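Kinesin-like protein Nod (Drosophila melanogaster, PDB 3DC4) is a kinesin-family ATPase, here as its catalytic motor domain, that binds microtubules and is required for segregating non-exchange chromosomes in meiosis. Local coordinates at residues A23-V28 and Y305-A310; D76-A81 and L125-R130; A310-H315 and L323-F328; I223-V228 and R236-D241. All coordinates share one frame; numbering follows the deposited sequence.

Interaction 1 (A23-V28 and Y305-A310)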
loop_
_atom_site.group_PDB
_atom_site.type_symbol
_atom_site.label_atom_id
_atom_site.label_comp_id
_atom_site.label_asym_id
_atom_site.label_seq_id
_atom_site.Cartn_x
_atom_site.Cartn_y
_atom_site.Cartn_z
ATOM N N ALA A 23 11.862 5.946 -5.907
ATOM C CA ALA A 23 11.574 6.671 -4.679
ATOM C C ALA A 23 10.906 5.787 -3.638
ATOM O O ALA A 23 9.991 5.026 -3.950
ATOM C CB ALA A 23 10.684 7.878 -4.985
ATOM N N VAL A 24 11.391 5.877 -2.405
ATOM C CA VAL A 24 10.817 5.131 -1.295
ATOM C C VAL A 24 10.376 6.207 -0.309
ATOM O O VAL A 24 11.208 6.922 0.245
ATOM C CB VAL A 24 11.849 4.198 -0.631
ATOM C CG1 VAL A 24 11.210 3.482 0.552
ATOM C CG2 VAL A 24 12.349 3.168 -1.646
ATOM N N ARG A 25 9.067 6.332 -0.112
ATOM C CA ARG A 25 8.512 7.346 0.773
ATOM C C ARG A 25 7.812 6.750 1.996
ATOM O O ARG A 25 7.231 5.661 1.931
ATOM C CB ARG A 25 7.514 8.216 -0.004
ATOM C CG ARG A 25 8.042 8.844 -1.289
ATOM C CD ARG A 25 9.192 9.812 -1.047
ATOM N NE ARG A 25 9.094 10.999 -1.901
ATOM C CZ ARG A 25 8.268 12.014 -1.664
ATOM N NH1 ARG A 25 7.478 11.982 -0.597
ATOM N NH2 ARG A 25 8.220 13.053 -2.491
ATOM N N ILE A 26 7.864 7.474 3.107
ATOM C CA ILE A 26 7.227 7.017 4.332
ATOM C C ILE A 26 6.339 8.103 4.928
ATOM O O ILE A 26 6.763 9.248 5.125
ATOM C CB ILE A 26 8.277 6.586 5.375
ATOM C CG1 ILE A 26 9.038 5.365 4.843
ATOM C CG2 ILE A 26 7.592 6.245 6.708
ATOM C CD1 ILE A 26 10.150 4.874 5.720
ATOM N N ALA A 27 5.095 7.732 5.199
ATOM C CA ALA A 27 4.135 8.654 5.771
ATOM C C ALA A 27 3.517 8.029 7.014
ATOM O O ALA A 27 3.453 6.803 7.132
ATOM C CB ALA A 27 3.043 8.956 4.758
ATOM N N VAL A 28 3.073 8.876 7.936
ATOM C CA VAL A 28 2.418 8.423 9.152
ATOM C C VAL A 28 1.085 9.139 9.261
ATOM O O VAL A 28 0.981 10.344 9.005
ATOM C CB VAL A 28 3.246 8.741 10.419
ATOM C CG1 VAL A 28 2.502 8.249 11.660
ATOM C CG2 VAL A 28 4.605 8.054 10.332
ATOM N N TYR A 305 8.278 2.501 -7.493
ATOM C CA TYR A 305 7.963 3.378 -6.370
ATOM C C TYR A 305 7.357 2.635 -5.195
ATOM O O TYR A 305 6.471 1.803 -5.367
ATOM C CB TYR A 305 6.997 4.477 -6.811
ATOM C CG TYR A 305 7.601 5.448 -7.787
ATOM C CD1 TYR A 305 7.762 5.112 -9.133
ATOM C CD2 TYR A 305 8.037 6.697 -7.357
ATOM C CE1 TYR A 305 8.344 5.999 -10.023
ATOM C CE2 TYR A 305 8.620 7.593 -8.230
ATOM C CZ TYR A 305 8.773 7.239 -9.558
ATOM O OH TYR A 305 9.368 8.134 -10.415
ATOM N N LEU A 306 7.838 2.945 -3.995
ATOM C CA LEU A 306 7.339 2.309 -2.782
ATOM C C LEU A 306 6.986 3.368 -1.746
ATOM O O LEU A 306 7.823 4.189 -1.374
ATOM C CB LEU A 306 8.395 1.349 -2.222
ATOM C CG LEU A 306 8.125 0.645 -0.890
ATOM C CD1 LEU A 306 6.832 -0.140 -0.968
ATOM C CD2 LEU A 306 9.295 -0.276 -0.549
ATOM N N THR A 307 5.736 3.351 -1.291
ATOM C CA THR A 307 5.280 4.308 -0.292
ATOM C C THR A 307 4.631 3.597 0.893
ATOM O O THR A 307 3.689 2.812 0.734
ATOM C CB THR A 307 4.276 5.310 -0.891
ATOM O OG1 THR A 307 4.935 6.107 -1.884
ATOM C CG2 THR A 307 3.723 6.229 0.201
ATOM N N PHE A 308 5.162 3.875 2.081
ATOM C CA PHE A 308 4.676 3.297 3.334
ATOM C C PHE A 308 3.725 4.247 4.029
ATOM O O PHE A 308 3.973 5.452 4.071
ATOM C CB PHE A 308 5.834 3.057 4.306
ATOM C CG PHE A 308 6.717 1.907 3.948
ATOM C CD1 PHE A 308 6.400 0.620 4.374
ATOM C CD2 PHE A 308 7.889 2.113 3.231
ATOM C CE1 PHE A 308 7.250 -0.447 4.100
ATOM C CE2 PHE A 308 8.748 1.055 2.950
ATOM C CZ PHE A 308 8.424 -0.232 3.387
ATOM N N LEU A 309 2.645 3.712 4.581
ATOM C CA LEU A 309 1.706 4.530 5.335
ATOM C C LEU A 309 1.573 3.866 6.690
ATOM O O LEU A 309 0.917 2.825 6.824
ATOM C CB LEU A 309 0.330 4.607 4.665
ATOM C CG LEU A 309 -0.728 5.415 5.440
ATOM C CD1 LEU A 309 -0.258 6.859 5.628
ATOM C CD2 LEU A 309 -2.049 5.409 4.663
ATOM N N ALA A 310 2.233 4.450 7.685
ATOM C CA ALA A 310 2.189 3.942 9.056
ATOM C C ALA A 310 0.975 4.545 9.722
ATOM O O ALA A 310 0.852 5.760 9.809
ATOM C CB ALA A 310 3.438 4.369 9.820
HETATM O O HOH W 1 7.108 6.481 -3.578
#
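Ile26 and Phe308 lie side by side on one face of two neighbouring parallel strands, 23-28 and 305-310, and mark the close-packed part of this contact. Ile26 CG1 comes within 3.8 Å of Phe308 CD2, at a slant to the ring, while Val24 CG1 approaches the ring edge 4.2 Å from CE2 of Phe308. With CG anti to the carbonyl carbon (chi1 -73°), the Phe308 ring rises beside its own backbone N, where Arg25 O also lies near the plane of the ring. Further along the same face, Val28 CG2 meets Ala310 CB at 3.9 Å.

Five backbone hydrogen bonds join the strands, with Arg25 and Ala27 each donating to and accepting from residues that flank their partners in register. The bond from Phe308 N to Arg25 O, 2.7 Å, is nearly straight at 171°.

The other face is looser at its start, around Ala23, Arg25 and Tyr305; farther along, Ala27 and Leu309 are buried. Ala23 CB touches Tyr305 CD2 obliquely at 3.7 Å, and both residues are partly exposed. The exposed Arg25 leaves only its stem beside Thr307, CB lying 3.8 Å from OG1, before its bent chain carries the guanidinium away. A water 2.8 Å from Thr307 OG1 donates to Ala23 O and sits in the plane of the Tyr305 ring, at its edge.

Both strands belong to the central sheet of the motor domain. Strand 96-101 flanks 305-310 and strand 67-69 pairs with 23-30; Ala332 of helix 319-335 touches Ile26 and Phe308, and helix 267-279 packs on Leu306 and Phe308.

Interaction 2 (D76-A81 and L125-R130)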
loop_
_atom_site.group_PDB
_atom_site.type_symbol
_atom_site.label_atom_id
_atom_site.label_comp_id
_atom_site.label_asym_id
_atom_site.label_seq_id
_atom_site.Cartn_x
_atom_site.Cartn_y
_atom_site.Cartn_z
ATOM N N ASP A 76 -9.149 13.139 1.098
ATOM C CA ASP A 76 -8.762 13.883 -0.095
ATOM C C ASP A 76 -7.346 14.434 0.019
ATOM O O ASP A 76 -6.522 14.243 -0.880
ATOM C CB ASP A 76 -9.747 15.030 -0.353
ATOM C CG ASP A 76 -9.278 15.967 -1.452
ATOM O OD1 ASP A 76 -8.749 17.051 -1.133
ATOM O OD2 ASP A 76 -9.426 15.616 -2.638
ATOM N N GLU A 77 -7.059 15.116 1.122
ATOM C CA GLU A 77 -5.730 15.676 1.324
ATOM C C GLU A 77 -4.655 14.605 1.356
ATOM O O GLU A 77 -3.621 14.726 0.704
ATOM C CB GLU A 77 -5.671 16.472 2.630
ATOM C CG GLU A 77 -5.859 17.963 2.447
ATOM C CD GLU A 77 -4.886 18.543 1.432
ATOM O OE1 GLU A 77 -3.654 18.430 1.639
ATOM O OE2 GLU A 77 -5.356 19.110 0.421
ATOM N N MET A 78 -4.897 13.559 2.135
ATOM C CA MET A 78 -3.943 12.472 2.252
ATOM C C MET A 78 -3.656 11.848 0.890
ATOM O O MET A 78 -2.501 11.604 0.542
ATOM C CB MET A 78 -4.477 11.423 3.231
ATOM C CG MET A 78 -3.533 10.254 3.473
ATOM S SD MET A 78 -3.861 8.846 2.382
ATOM C CE MET A 78 -2.517 8.931 1.223
ATOM N N TYR A 79 -4.709 11.607 0.115
ATOM C CA TYR A 79 -4.562 11.016 -1.214
ATOM C C TYR A 79 -3.801 11.964 -2.146
ATOM O O TYR A 79 -2.870 11.562 -2.834
ATOM C CB TYR A 79 -5.944 10.699 -1.809
ATOM C CG TYR A 79 -5.901 10.395 -3.292
ATOM C CD1 TYR A 79 -5.411 9.177 -3.762
ATOM C CD2 TYR A 79 -6.268 11.359 -4.229
ATOM C CE1 TYR A 79 -5.279 8.930 -5.126
ATOM C CE2 TYR A 79 -6.138 11.121 -5.599
ATOM C CZ TYR A 79 -5.638 9.905 -6.036
ATOM O OH TYR A 79 -5.458 9.678 -7.376
ATOM N N GLN A 80 -4.205 13.229 -2.160
ATOM C CA GLN A 80 -3.556 14.208 -3.016
ATOM C C GLN A 80 -2.066 14.348 -2.709
ATOM O O GLN A 80 -1.255 14.434 -3.615
ATOM C CB GLN A 80 -4.249 15.568 -2.879
ATOM C CG GLN A 80 -5.695 15.548 -3.336
ATOM C CD GLN A 80 -5.846 15.573 -4.838
ATOM O OE1 GLN A 80 -6.742 14.934 -5.396
ATOM N NE2 GLN A 80 -4.991 16.340 -5.505
ATOM N N ALA A 81 -1.704 14.355 -1.432
ATOM C CA ALA A 81 -0.307 14.506 -1.051
ATOM C C ALA A 81 0.534 13.258 -1.229
ATOM O O ALA A 81 1.676 13.329 -1.671
ATOM C CB ALA A 81 -0.206 14.966 0.402
ATOM N N LEU A 125 -14.251 8.122 1.239
ATOM C CA LEU A 125 -13.682 7.247 0.220
ATOM C C LEU A 125 -12.165 7.244 0.362
ATOM O O LEU A 125 -11.549 8.300 0.533
ATOM C CB LEU A 125 -14.077 7.737 -1.173
ATOM C CG LEU A 125 -15.556 7.542 -1.520
ATOM C CD1 LEU A 125 -15.875 8.274 -2.815
ATOM C CD2 LEU A 125 -15.855 6.049 -1.650
ATOM N N GLY A 126 -11.581 6.053 0.266
ATOM C CA GLY A 126 -10.147 5.897 0.416
ATOM C C GLY A 126 -9.280 5.987 -0.828
ATOM O O GLY A 126 -9.717 6.425 -1.900
ATOM N N ILE A 127 -8.033 5.552 -0.681
ATOM C CA ILE A 127 -7.066 5.610 -1.767
ATOM C C ILE A 127 -7.438 4.852 -3.028
ATOM O O ILE A 127 -7.301 5.401 -4.112
ATOM C CB ILE A 127 -5.682 5.139 -1.282
ATOM C CG1 ILE A 127 -5.112 6.195 -0.335
ATOM C CG2 ILE A 127 -4.755 4.909 -2.466
ATOM C CD1 ILE A 127 -3.818 5.792 0.361
ATOM N N LEU A 128 -7.902 3.612 -2.903
ATOM C CA LEU A 128 -8.258 2.822 -4.079
ATOM C C LEU A 128 -9.240 3.502 -5.027
ATOM O O LEU A 128 -8.933 3.709 -6.199
ATOM C CB LEU A 128 -8.831 1.462 -3.665
ATOM C CG LEU A 128 -7.898 0.250 -3.710
ATOM C CD1 LEU A 128 -8.622 -0.982 -3.152
ATOM C CD2 LEU A 128 -7.457 -0.015 -5.152
ATOM N N PRO A 129 -10.432 3.871 -4.530
ATOM C CA PRO A 129 -11.393 4.522 -5.424
ATOM C C PRO A 129 -10.921 5.860 -5.984
ATOM O O PRO A 129 -11.250 6.201 -7.116
ATOM C CB PRO A 129 -12.647 4.644 -4.555
ATOM C CG PRO A 129 -12.080 4.790 -3.172
ATOM C CD PRO A 129 -10.961 3.780 -3.156
ATOM N N ARG A 130 -10.150 6.615 -5.207
ATOM C CA ARG A 130 -9.666 7.906 -5.684
ATOM C C ARG A 130 -8.620 7.722 -6.771
ATOM O O ARG A 130 -8.619 8.437 -7.777
ATOM C CB ARG A 130 -9.081 8.723 -4.532
ATOM C CG ARG A 130 -10.099 9.050 -3.451
ATOM C CD ARG A 130 -9.504 9.875 -2.328
ATOM N NE ARG A 130 -10.502 10.081 -1.288
ATOM C CZ ARG A 130 -11.401 11.060 -1.298
ATOM N NH1 ARG A 130 -11.412 11.940 -2.290
ATOM N NH2 ARG A 130 -12.317 11.136 -0.337
HETATM O O HOH W 2 -8.950 13.505 -3.778
#
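Arg130 lies against Tyr79 and reaches on to Asp76, so one long side chain spans much of the contact between helix 75-82 and the start of helix 127-141. Its CB stands over the centre of the Tyr79 ring, 3.6 Å from the centroid and only 4° off the normal, a CH-pi contact. CD moves on to Tyr79 CB at 3.7 Å, the chain being extended from CG to NE. At the tip, NE donates to Leu125 O over 2.8 Å, from well above the carbonyl plane, and NH2 adds a weak bond to the same oxygen. One face of the guanidinium covers Asp76 N, 3.9 Å from CZ. NH1 stays 4.2 Å from Asp76 OD2, which lies far out of the guanidinium plane, so any attraction is probably one of charge alone, with no N-H aimed at the oxygen. Beside this, Met78 CE abuts Ile127 CD1 at 3.5 Å.

Replacing Tyr79 by an alanine removes the ring and its hydroxyl, and would probably leave Arg130 CB without its aromatic platform and Asp134, which bonds the phenol OH, without that partner.

Leu84 and Val87 of helix 84-92 touch Tyr79, Ile83 touches both Met78 and Ile127, and Ile127 rests on Ile239 of strand 234-241.

Interaction 3 (A310-H315 and L323-F328)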
loop_
_atom_site.group_PDB
_atom_site.type_symbol
_atom_site.label_atom_id
_atom_site.label_comp_id
_atom_site.label_asym_id
_atom_site.label_seq_id
_atom_site.Cartn_x
_atom_site.Cartn_y
_atom_site.Cartn_z
ATOM N N ALA A 310 2.233 4.450 7.685
ATOM C CA ALA A 310 2.189 3.942 9.056
ATOM C C ALA A 310 0.975 4.545 9.722
ATOM O O ALA A 310 0.852 5.760 9.809
ATOM C CB ALA A 310 3.438 4.369 9.820
ATOM N N CYS A 311 0.068 3.700 10.174
ATOM C CA CYS A 311 -1.118 4.181 10.851
ATOM C C CYS A 311 -0.880 3.924 12.330
ATOM O O CYS A 311 -0.502 2.815 12.705
ATOM C CB CYS A 311 -2.350 3.408 10.374
ATOM S SG CYS A 311 -2.788 3.744 8.594
ATOM N N ILE A 312 -1.109 4.941 13.157
ATOM C CA ILE A 312 -0.881 4.832 14.597
ATOM C C ILE A 312 -2.025 5.337 15.455
ATOM O O ILE A 312 -2.747 6.262 15.088
ATOM C CB ILE A 312 0.372 5.618 15.015
ATOM C CG1 ILE A 312 0.201 7.100 14.659
ATOM C CG2 ILE A 312 1.603 5.037 14.326
ATOM C CD1 ILE A 312 1.361 7.989 15.092
ATOM N N SER A 313 -2.160 4.710 16.614
ATOM C CA SER A 313 -3.176 5.071 17.578
ATOM C C SER A 313 -2.672 6.246 18.415
ATOM O O SER A 313 -1.483 6.344 18.714
ATOM C CB SER A 313 -3.451 3.882 18.494
ATOM O OG SER A 313 -4.351 4.247 19.516
ATOM N N PRO A 314 -3.566 7.179 18.761
ATOM C CA PRO A 314 -3.182 8.337 19.574
ATOM C C PRO A 314 -3.374 8.012 21.054
ATOM O O PRO A 314 -3.114 8.841 21.925
ATOM C CB PRO A 314 -4.155 9.406 19.108
ATOM C CG PRO A 314 -5.403 8.603 18.893
ATOM C CD PRO A 314 -4.879 7.406 18.131
ATOM N N HIS A 315 -3.838 6.795 21.318
ATOM C CA HIS A 315 -4.123 6.338 22.680
ATOM C C HIS A 315 -2.910 5.852 23.460
ATOM O O HIS A 315 -2.087 5.092 22.950
ATOM C CB HIS A 315 -5.162 5.216 22.645
ATOM C CG HIS A 315 -6.354 5.518 21.792
ATOM N ND1 HIS A 315 -7.125 6.650 21.955
ATOM C CD2 HIS A 315 -6.912 4.828 20.770
ATOM C CE1 HIS A 315 -8.104 6.643 21.070
ATOM N NE2 HIS A 315 -7.998 5.548 20.338
ATOM N N LEU A 323 4.976 2.873 19.044
ATOM C CA LEU A 323 6.433 3.001 18.967
ATOM C C LEU A 323 7.032 1.990 17.995
ATOM O O LEU A 323 7.959 2.306 17.244
ATOM C CB LEU A 323 7.060 2.808 20.354
ATOM C CG LEU A 323 6.837 4.004 21.289
ATOM C CD1 LEU A 323 7.364 3.705 22.689
ATOM C CD2 LEU A 323 7.546 5.223 20.708
ATOM N N SER A 324 6.520 0.767 18.019
ATOM C CA SER A 324 7.026 -0.284 17.136
ATOM C C SER A 324 6.821 0.100 15.678
ATOM O O SER A 324 7.711 -0.053 14.837
ATOM C CB SER A 324 6.317 -1.609 17.443
ATOM O OG SER A 324 6.638 -2.065 18.750
ATOM N N THR A 325 5.638 0.625 15.401
ATOM C CA THR A 325 5.278 1.042 14.058
ATOM C C THR A 325 6.149 2.207 13.581
ATOM O O THR A 325 6.636 2.208 12.449
ATOM C CB THR A 325 3.790 1.443 14.028
ATOM O OG1 THR A 325 2.972 0.286 14.245
ATOM C CG2 THR A 325 3.423 2.048 12.698
ATOM N N LEU A 326 6.373 3.180 14.459
ATOM C CA LEU A 326 7.193 4.328 14.095
ATOM C C LEU A 326 8.669 3.940 13.947
ATOM O O LEU A 326 9.349 4.437 13.044
ATOM C CB LEU A 326 7.008 5.459 15.123
ATOM C CG LEU A 326 5.575 6.006 15.149
ATOM C CD1 LEU A 326 5.349 6.886 16.362
ATOM C CD2 LEU A 326 5.306 6.781 13.862
ATOM N N ARG A 327 9.163 3.052 14.809
ATOM C CA ARG A 327 10.559 2.632 14.711
ATOM C C ARG A 327 10.780 1.929 13.368
ATOM O O ARG A 327 11.813 2.112 12.725
ATOM C CB ARG A 327 10.937 1.718 15.892
ATOM C CG ARG A 327 11.130 2.491 17.203
ATOM C CD ARG A 327 11.343 1.564 18.388
ATOM N NE ARG A 327 12.499 0.696 18.198
ATOM C CZ ARG A 327 13.754 1.043 18.456
ATOM N NH1 ARG A 327 14.035 2.248 18.930
ATOM N NH2 ARG A 327 14.732 0.181 18.225
ATOM N N PHE A 328 9.802 1.145 12.927
ATOM C CA PHE A 328 9.955 0.478 11.642
ATOM C C PHE A 328 10.049 1.523 10.530
ATOM O O PHE A 328 10.822 1.359 9.580
ATOM C CB PHE A 328 8.785 -0.471 11.359
ATOM C CG PHE A 328 8.842 -1.082 9.990
ATOM C CD1 PHE A 328 9.654 -2.186 9.729
ATOM C CD2 PHE A 328 8.156 -0.489 8.937
ATOM C CE1 PHE A 328 9.782 -2.675 8.435
ATOM C CE2 PHE A 328 8.278 -0.966 7.649
ATOM C CZ PHE A 328 9.096 -2.064 7.393
HETATM O O HOH W 3 0.441 1.265 14.675
#
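Strand 310-312 and helix 323-328 run nearly antiparallel, at 158°, with their axes 8.5 Å apart at closest approach and the CA atoms of Ala310 and Thr325 nearest across the contact. At that separation the contact is made by small branches. Thr325 CG2 is its hub: the methyl lies 3.7 Å from Ala310 CB and 3.9 Å from Ile312 CG2, fitting between these alternate residues of the strand. With CG2 anti to its backbone N (chi1 -67°), Thr325 lays the methyl against Ala310 and Ile312, while OG1, beside that N, meets the water held by Cys311 O.

Ile312 meets a second helix residue, Leu326, at about a right angle, CG2 to CD2 at 4.1 Å. The isoleucine holds CG1 in the crowded position between its backbone N and carbonyl carbon (chi1 60°), which leaves CG2 as the branch that touches both Thr325 and Leu326.

The polar link is indirect. One water, 2.7 Å from Cys311 O and donating to it, is also 2.7 Å from Thr325 OG1. That hydroxyl is hydrogen-bonded to Glu321 O, one turn earlier in the helix, while Cys311 O has a weak bond from Thr106 OG1 of the nucleotide-binding loop. Past the strand, Ser313 OG accepts from His315 N at 3.2 Å, an ST turn, and Asp318 OD2 also bonds it.

Helix 319-335 thus packs on the end of central strand 305-312. Val28 of strand 23-30 touches Ile312 and Leu326, Leu56 of strand 55-58 touches Ile312 and Leu326, and Tyr101 of strand 96-101 bonds Thr325 O.

Interaction 4 (I223-V228 and R236-D241)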
loop_
_atom_site.group_PDB
_atom_site.type_symbol
_atom_site.label_atom_id
_atom_site.label_comp_id
_atom_site.label_asym_id
_atom_site.label_seq_id
_atom_site.Cartn_x
_atom_site.Cartn_y
_atom_site.Cartn_z
ATOM N N ILE A 223 -4.065 -7.373 -0.808
ATOM C CA ILE A 223 -3.340 -6.680 -1.855
ATOM C C ILE A 223 -4.245 -6.506 -3.066
ATOM O O ILE A 223 -4.493 -7.459 -3.812
ATOM C CB ILE A 223 -2.093 -7.471 -2.278
ATOM C CG1 ILE A 223 -1.183 -7.666 -1.056
ATOM C CG2 ILE A 223 -1.356 -6.731 -3.392
ATOM C CD1 ILE A 223 -0.146 -8.768 -1.208
ATOM N N VAL A 224 -4.771 -5.302 -3.241
ATOM C CA VAL A 224 -5.621 -5.021 -4.388
ATOM C C VAL A 224 -4.734 -4.250 -5.349
ATOM O O VAL A 224 -4.157 -3.217 -5.002
ATOM C CB VAL A 224 -6.849 -4.172 -4.005
ATOM C CG1 VAL A 224 -7.648 -3.831 -5.247
ATOM C CG2 VAL A 224 -7.719 -4.939 -3.028
ATOM N N THR A 225 -4.606 -4.774 -6.556
ATOM C CA THR A 225 -3.761 -4.147 -7.550
ATOM C C THR A 225 -4.520 -3.652 -8.760
ATOM O O THR A 225 -5.308 -4.385 -9.362
ATOM C CB THR A 225 -2.670 -5.120 -8.026
ATOM O OG1 THR A 225 -1.813 -5.434 -6.927
ATOM C CG2 THR A 225 -1.848 -4.509 -9.153
ATOM N N ILE A 226 -4.281 -2.387 -9.086
ATOM C CA ILE A 226 -4.873 -1.774 -10.257
ATOM C C ILE A 226 -3.817 -1.965 -11.338
ATOM O O ILE A 226 -2.695 -1.467 -11.215
ATOM C CB ILE A 226 -5.130 -0.273 -10.035
ATOM C CG1 ILE A 226 -6.255 -0.094 -9.015
ATOM C CG2 ILE A 226 -5.477 0.404 -11.356
ATOM C CD1 ILE A 226 -6.605 1.367 -8.723
ATOM N N HIS A 227 -4.177 -2.715 -12.376
ATOM C CA HIS A 227 -3.272 -2.999 -13.483
ATOM C C HIS A 227 -3.578 -2.120 -14.685
ATOM O O HIS A 227 -4.733 -1.979 -15.091
ATOM C CB HIS A 227 -3.404 -4.461 -13.921
ATOM C CG HIS A 227 -3.094 -5.459 -12.847
ATOM N ND1 HIS A 227 -1.881 -6.109 -12.764
ATOM C CD2 HIS A 227 -3.845 -5.931 -11.823
ATOM C CE1 HIS A 227 -1.899 -6.941 -11.736
ATOM N NE2 HIS A 227 -3.079 -6.853 -11.148
ATOM N N VAL A 228 -2.528 -1.530 -15.240
ATOM C CA VAL A 228 -2.618 -0.679 -16.418
ATOM C C VAL A 228 -1.866 -1.462 -17.488
ATOM O O VAL A 228 -0.643 -1.615 -17.416
ATOM C CB VAL A 228 -1.931 0.680 -16.159
ATOM C CG1 VAL A 228 -1.892 1.510 -17.431
ATOM C CG2 VAL A 228 -2.694 1.437 -15.072
ATOM N N ARG A 236 1.692 -1.588 -12.511
ATOM C CA ARG A 236 0.803 -1.948 -11.429
ATOM C C ARG A 236 0.772 -0.921 -10.319
ATOM O O ARG A 236 1.780 -0.285 -10.020
ATOM C CB ARG A 236 1.248 -3.278 -10.809
ATOM C CG ARG A 236 1.526 -4.426 -11.785
ATOM C CD ARG A 236 2.256 -5.565 -11.055
ATOM N NE ARG A 236 2.539 -6.732 -11.891
ATOM C CZ ARG A 236 3.456 -6.767 -12.854
ATOM N NH1 ARG A 236 3.637 -7.881 -13.555
ATOM N NH2 ARG A 236 4.191 -5.691 -13.120
ATOM N N MET A 237 -0.402 -0.749 -9.727
ATOM C CA MET A 237 -0.535 0.119 -8.573
ATOM C C MET A 237 -1.034 -0.836 -7.507
ATOM O O MET A 237 -2.212 -1.180 -7.471
ATOM C CB MET A 237 -1.556 1.247 -8.758
ATOM C CG MET A 237 -1.861 1.926 -7.418
ATOM S SD MET A 237 -2.252 3.671 -7.484
ATOM C CE MET A 237 -0.636 4.408 -7.878
ATOM N N ASN A 238 -0.113 -1.279 -6.661
ATOM C CA ASN A 238 -0.431 -2.207 -5.594
ATOM C C ASN A 238 -0.871 -1.460 -4.347
ATOM O O ASN A 238 -0.102 -0.690 -3.771
ATOM C CB ASN A 238 0.798 -3.039 -5.234
ATOM C CG ASN A 238 1.374 -3.776 -6.429
ATOM O OD1 ASN A 238 0.704 -4.615 -7.036
ATOM N ND2 ASN A 238 2.612 -3.456 -6.782
ATOM N N ILE A 239 -2.106 -1.700 -3.931
ATOM C CA ILE A 239 -2.644 -1.091 -2.732
ATOM C C ILE A 239 -2.627 -2.208 -1.707
ATOM O O ILE A 239 -3.425 -3.155 -1.776
ATOM C CB ILE A 239 -4.085 -0.585 -2.951
ATOM C CG1 ILE A 239 -4.085 0.473 -4.060
ATOM C CG2 ILE A 239 -4.634 0.019 -1.664
ATOM C CD1 ILE A 239 -3.157 1.650 -3.794
ATOM N N VAL A 240 -1.697 -2.105 -0.766
ATOM C CA VAL A 240 -1.538 -3.130 0.255
ATOM C C VAL A 240 -2.065 -2.729 1.626
ATOM O O VAL A 240 -1.731 -1.667 2.148
ATOM C CB VAL A 240 -0.059 -3.510 0.383
ATOM C CG1 VAL A 240 0.083 -4.740 1.256
ATOM C CG2 VAL A 240 0.525 -3.743 -1.003
ATOM N N ASP A 241 -2.881 -3.605 2.200
ATOM C CA ASP A 241 -3.489 -3.386 3.504
ATOM C C ASP A 241 -3.056 -4.582 4.356
ATOM O O ASP A 241 -3.659 -5.655 4.291
ATOM C CB ASP A 241 -5.006 -3.355 3.324
ATOM C CG ASP A 241 -5.752 -3.035 4.598
ATOM O OD1 ASP A 241 -6.994 -3.149 4.574
ATOM O OD2 ASP A 241 -5.130 -2.665 5.614
#
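Thr225 lies alongside Asn238 on two antiparallel strands, both side chains pointing the same way. Its OG1 donates to Asn238 OD1 over a short 2.6 Å, in the plane of the amide carbonyl and on a lone pair. With OG1 anti to the carbonyl carbon (chi1 -64°), the methyl lies anti to the backbone N, and there CG2 meets Arg236 CB at 3.7 Å and sits over one face of the His227 ring, toward its rim. The other end of the amide is held as well: Asn238 ND2 donates to Ser299 OG and Thr97 OG1, fixing the rotation of the group. A valine in place of Thr225 would probably leave Asn238 OD1, buried here, without the hydroxyl that grips it.

On the same face Ile223 CG1 and Val240 CG1 lie side by side at 3.9 Å. At the other end Arg236 CG approaches His227 ND1 obliquely, also at 3.9 Å, and the ring is anchored by Ser155 OG at NE2 and by His234 at ND1.

The opposite face is apolar, with Ile226 CB 4.1 Å from Met237 CB. Val224 with Ile239 and Ile226 with Met237 are the hydrogen-bonded pairs, each joined by two backbone bonds; that from Ile226 N to Met237 O measures 2.9 Å.

This is a beta hairpin of the central sheet in the kinesin P-loop NTPase fold. Strand 234-241 ends at Asp241, which opens the sequence Asp-Leu-Ala-Gly-Ser-Glu, consistent with kinesin switch II, and its OD1 bonds Ser109 OG of the nucleotide-binding loop.

All four contacts are largely buried, and interactions 1 and 4 are strand pairings of one central sheet, parallel in the first and antiparallel in the second, their centres about 15 Å apart. Interaction 3 continues interaction 1 along strand 305-312: they share Ala310, and Phe308 packs on Phe328. Interaction 2 instead joins two helices, and its Leu128 lies on Val224, Ile226 and Ile239 of interaction 4. Backbone hydrogen bonds dominate the strand pairs, whereas interaction 3 relies on methyl packing and a water bridge. Interaction 2 combines an arginine laid over an aromatic ring with distant opposite charges, toward a partly exposed edge.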